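Local coordinates for putative uncharacterized protein PH0594 (Pyrococcus horikoshii, PDB 4HXF) that probably acts as a serine protease of the prolyl oligopeptidase family, an acylaminoacyl peptidase that assembles into a self-compartmentalizing hexamer, at residues G53-I58 and Q334-N339. Sequence-based numbering, arbitrary orientation.
Sequences GSRKFI and QLTDYN
Tyr338 lays its hydroxyl oxygen over one face of the Arg55 guanidinium; the two planes are nearly parallel, 9° apart. The side chains come at each other from opposite directions: Tyr338 OH sits over the centre of the guanidinium, 3.3 Å from Arg55 CZ, while CE1 comes next to NH2 and CE2 next to NH1, and the remainder of the ring runs on toward the loop. Because the oxygen stands over this face, Arg55 NH1 at 3.4 Å from Tyr338 OH has a poor angle and makes no hydrogen bond; that hydroxyl pairs with Tyr29 instead. An extended chain from CG to NE (chi2 180°, chi3 177°) carries the charged group across to the loop. There Thr336 crosses it at about a right angle, its CG2 3.7 Å from Arg55 NH2, while its OG1 is bonded to Glu324.

Two waters complete the bridge from NH2. One accepts from Arg55 NH2 at 3.2 Å and from Asp337 N at 2.7 Å; the other takes a weak bond from NH2 and donates to Leu335 O at 2.6 Å. The charge itself is answered elsewhere: Arg55 NE pairs with Glu48, and NH1 with Glu160 of a neighbouring subunit. A leucine here would probably leave both glutamates without their cationic mate and the two waters without the donor that ties them to the strand.

The contact is thus part of the interface with that subunit, whose Arg116 also bonds to Asp337 O. Arg55 projects from strand 54-59, outermost in its sheet within this chain and paired with strand 40-49. The 334-339 loop runs from strand 332-334, likewise outermost, to helix 340-343. Together they join the first and last of the propeller's seven four-stranded antiparallel sheets, where the ring closes.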
loop_
_atom_site.group_PDB
_atom_site.type_symbol
_atom_site.label_atom_id
_atom_site.label_comp_id
_atom_site.label_asym_id
_atom_site.label_seq_id
_atom_site.Cartn_x
_atom_site.Cartn_y
_atom_site.Cartn_z
ATOM N N GLY A 53 44.155 -7.144 13.267
ATOM C CA GLY A 53 43.057 -7.276 14.288
ATOM C C GLY A 53 41.923 -6.294 13.921
ATOM O O GLY A 53 40.813 -6.263 14.567
ATOM N N SER A 54 42.238 -5.530 12.879
ATOM C CA SER A 54 41.231 -4.759 12.014
ATOM C C SER A 54 40.030 -5.634 11.502
ATOM O O SER A 54 40.238 -6.766 11.123
ATOM C CB SER A 54 41.933 -4.076 10.846
ATOM O OG SER A 54 42.057 -4.859 9.708
ATOM N N ARG A 55 38.830 -5.047 11.507
ATOM C CA ARG A 55 37.600 -5.728 11.139
ATOM C C ARG A 55 36.865 -4.936 10.125
ATOM O O ARG A 55 36.769 -3.721 10.219
ATOM C CB ARG A 55 36.625 -5.827 12.346
ATOM C CG ARG A 55 36.963 -6.754 13.408
ATOM C CD ARG A 55 35.952 -6.758 14.510
ATOM N NE ARG A 55 36.394 -7.753 15.407
ATOM C CZ ARG A 55 36.063 -7.819 16.679
ATOM N NH1 ARG A 55 35.210 -6.924 17.241
ATOM N NH2 ARG A 55 36.563 -8.790 17.378
ATOM N N LYS A 56 36.280 -5.639 9.196
ATOM C CA LYS A 56 35.348 -5.140 8.239
ATOM C C LYS A 56 34.122 -6.005 8.193
ATOM O O LYS A 56 34.103 -7.088 8.804
ATOM C CB LYS A 56 36.092 -4.965 6.879
ATOM C CG LYS A 56 36.733 -6.131 6.171
ATOM C CD LYS A 56 37.700 -5.529 5.029
ATOM C CE LYS A 56 38.835 -6.512 4.676
ATOM N NZ LYS A 56 39.712 -6.100 3.477
ATOM N N PHE A 57 33.067 -5.478 7.567
ATOM C CA PHE A 57 31.732 -6.034 7.735
ATOM C C PHE A 57 30.956 -6.168 6.462
ATOM O O PHE A 57 31.110 -5.349 5.530
ATOM C CB PHE A 57 30.901 -5.049 8.577
ATOM C CG PHE A 57 31.583 -4.615 9.855
ATOM C CD1 PHE A 57 32.107 -3.336 9.917
ATOM C CD2 PHE A 57 31.801 -5.515 10.874
ATOM C CE1 PHE A 57 32.813 -2.912 11.055
ATOM C CE2 PHE A 57 32.489 -5.102 12.005
ATOM C CZ PHE A 57 33.008 -3.794 12.093
ATOM N N ILE A 58 30.130 -7.189 6.439
ATOM C CA ILE A 58 29.142 -7.347 5.391
ATOM C C ILE A 58 27.835 -7.508 6.138
ATOM O O ILE A 58 27.531 -8.525 6.792
ATOM C CB ILE A 58 29.373 -8.582 4.438
ATOM C CG1 ILE A 58 30.768 -8.559 3.845
ATOM C CG2 ILE A 58 28.247 -8.540 3.402
ATOM C CD1 ILE A 58 31.147 -9.843 3.039
ATOM N N GLN A 334 43.423 -16.126 22.163
ATOM C CA GLN A 334 42.037 -15.665 21.967
ATOM C C GLN A 334 41.987 -14.441 21.021
ATOM O O GLN A 334 42.838 -13.508 21.198
ATOM C CB GLN A 334 41.436 -15.372 23.299
ATOM C CG GLN A 334 39.911 -14.994 23.235
ATOM C CD GLN A 334 39.366 -14.763 24.619
ATOM O OE1 GLN A 334 40.021 -15.080 25.604
ATOM N NE2 GLN A 334 38.182 -14.143 24.730
ATOM N N LEU A 335 41.167 -14.481 19.994
ATOM C CA LEU A 335 41.056 -13.444 18.985
ATOM C C LEU A 335 39.931 -12.503 19.359
ATOM O O LEU A 335 40.025 -11.330 19.004
ATOM C CB LEU A 335 40.803 -13.926 17.508
ATOM C CG LEU A 335 41.998 -14.792 17.036
ATOM C CD1 LEU A 335 41.652 -15.192 15.606
ATOM C CD2 LEU A 335 43.225 -13.883 17.156
ATOM N N THR A 336 38.809 -13.007 19.871
ATOM C CA THR A 336 37.613 -12.098 20.036
ATOM C C THR A 336 37.240 -12.113 21.520
ATOM O O THR A 336 37.459 -13.107 22.252
ATOM C CB THR A 336 36.421 -12.430 19.172
ATOM O OG1 THR A 336 35.808 -13.670 19.582
ATOM C CG2 THR A 336 36.700 -12.503 17.678
ATOM N N ASP A 337 36.513 -11.071 21.952
ATOM C CA ASP A 337 36.010 -11.000 23.262
ATOM C C ASP A 337 34.629 -10.260 23.248
ATOM O O ASP A 337 34.402 -9.275 23.962
ATOM C CB ASP A 337 36.935 -10.257 24.207
ATOM C CG ASP A 337 36.558 -10.458 25.659
ATOM O OD1 ASP A 337 35.908 -11.453 26.001
ATOM O OD2 ASP A 337 36.935 -9.577 26.460
ATOM N N TYR A 338 33.755 -10.707 22.356
ATOM C CA TYR A 338 32.463 -10.031 22.146
ATOM C C TYR A 338 31.630 -9.884 23.384
ATOM O O TYR A 338 31.071 -8.815 23.599
ATOM C CB TYR A 338 31.596 -10.720 21.092
ATOM C CG TYR A 338 31.983 -10.390 19.673
ATOM C CD1 TYR A 338 32.952 -11.098 19.007
ATOM C CD2 TYR A 338 31.469 -9.283 19.046
ATOM C CE1 TYR A 338 33.349 -10.807 17.717
ATOM C CE2 TYR A 338 31.917 -8.928 17.776
ATOM C CZ TYR A 338 32.805 -9.714 17.106
ATOM O OH TYR A 338 33.213 -9.350 15.868
ATOM N N ASN A 339 31.608 -10.917 24.256
ATOM C CA ASN A 339 30.760 -10.890 25.443
ATOM C C ASN A 339 31.462 -10.530 26.744
ATOM O O ASN A 339 30.923 -10.668 27.815
ATOM C CB ASN A 339 29.947 -12.183 25.579
ATOM C CG ASN A 339 29.013 -12.425 24.392
ATOM O OD1 ASN A 339 28.249 -11.553 24.085
ATOM N ND2 ASN A 339 29.133 -13.588 23.733
HETATM O O HOH W 1 36.831 -8.791 20.574
HETATM O O HOH W 2 39.167 -9.648 17.195
#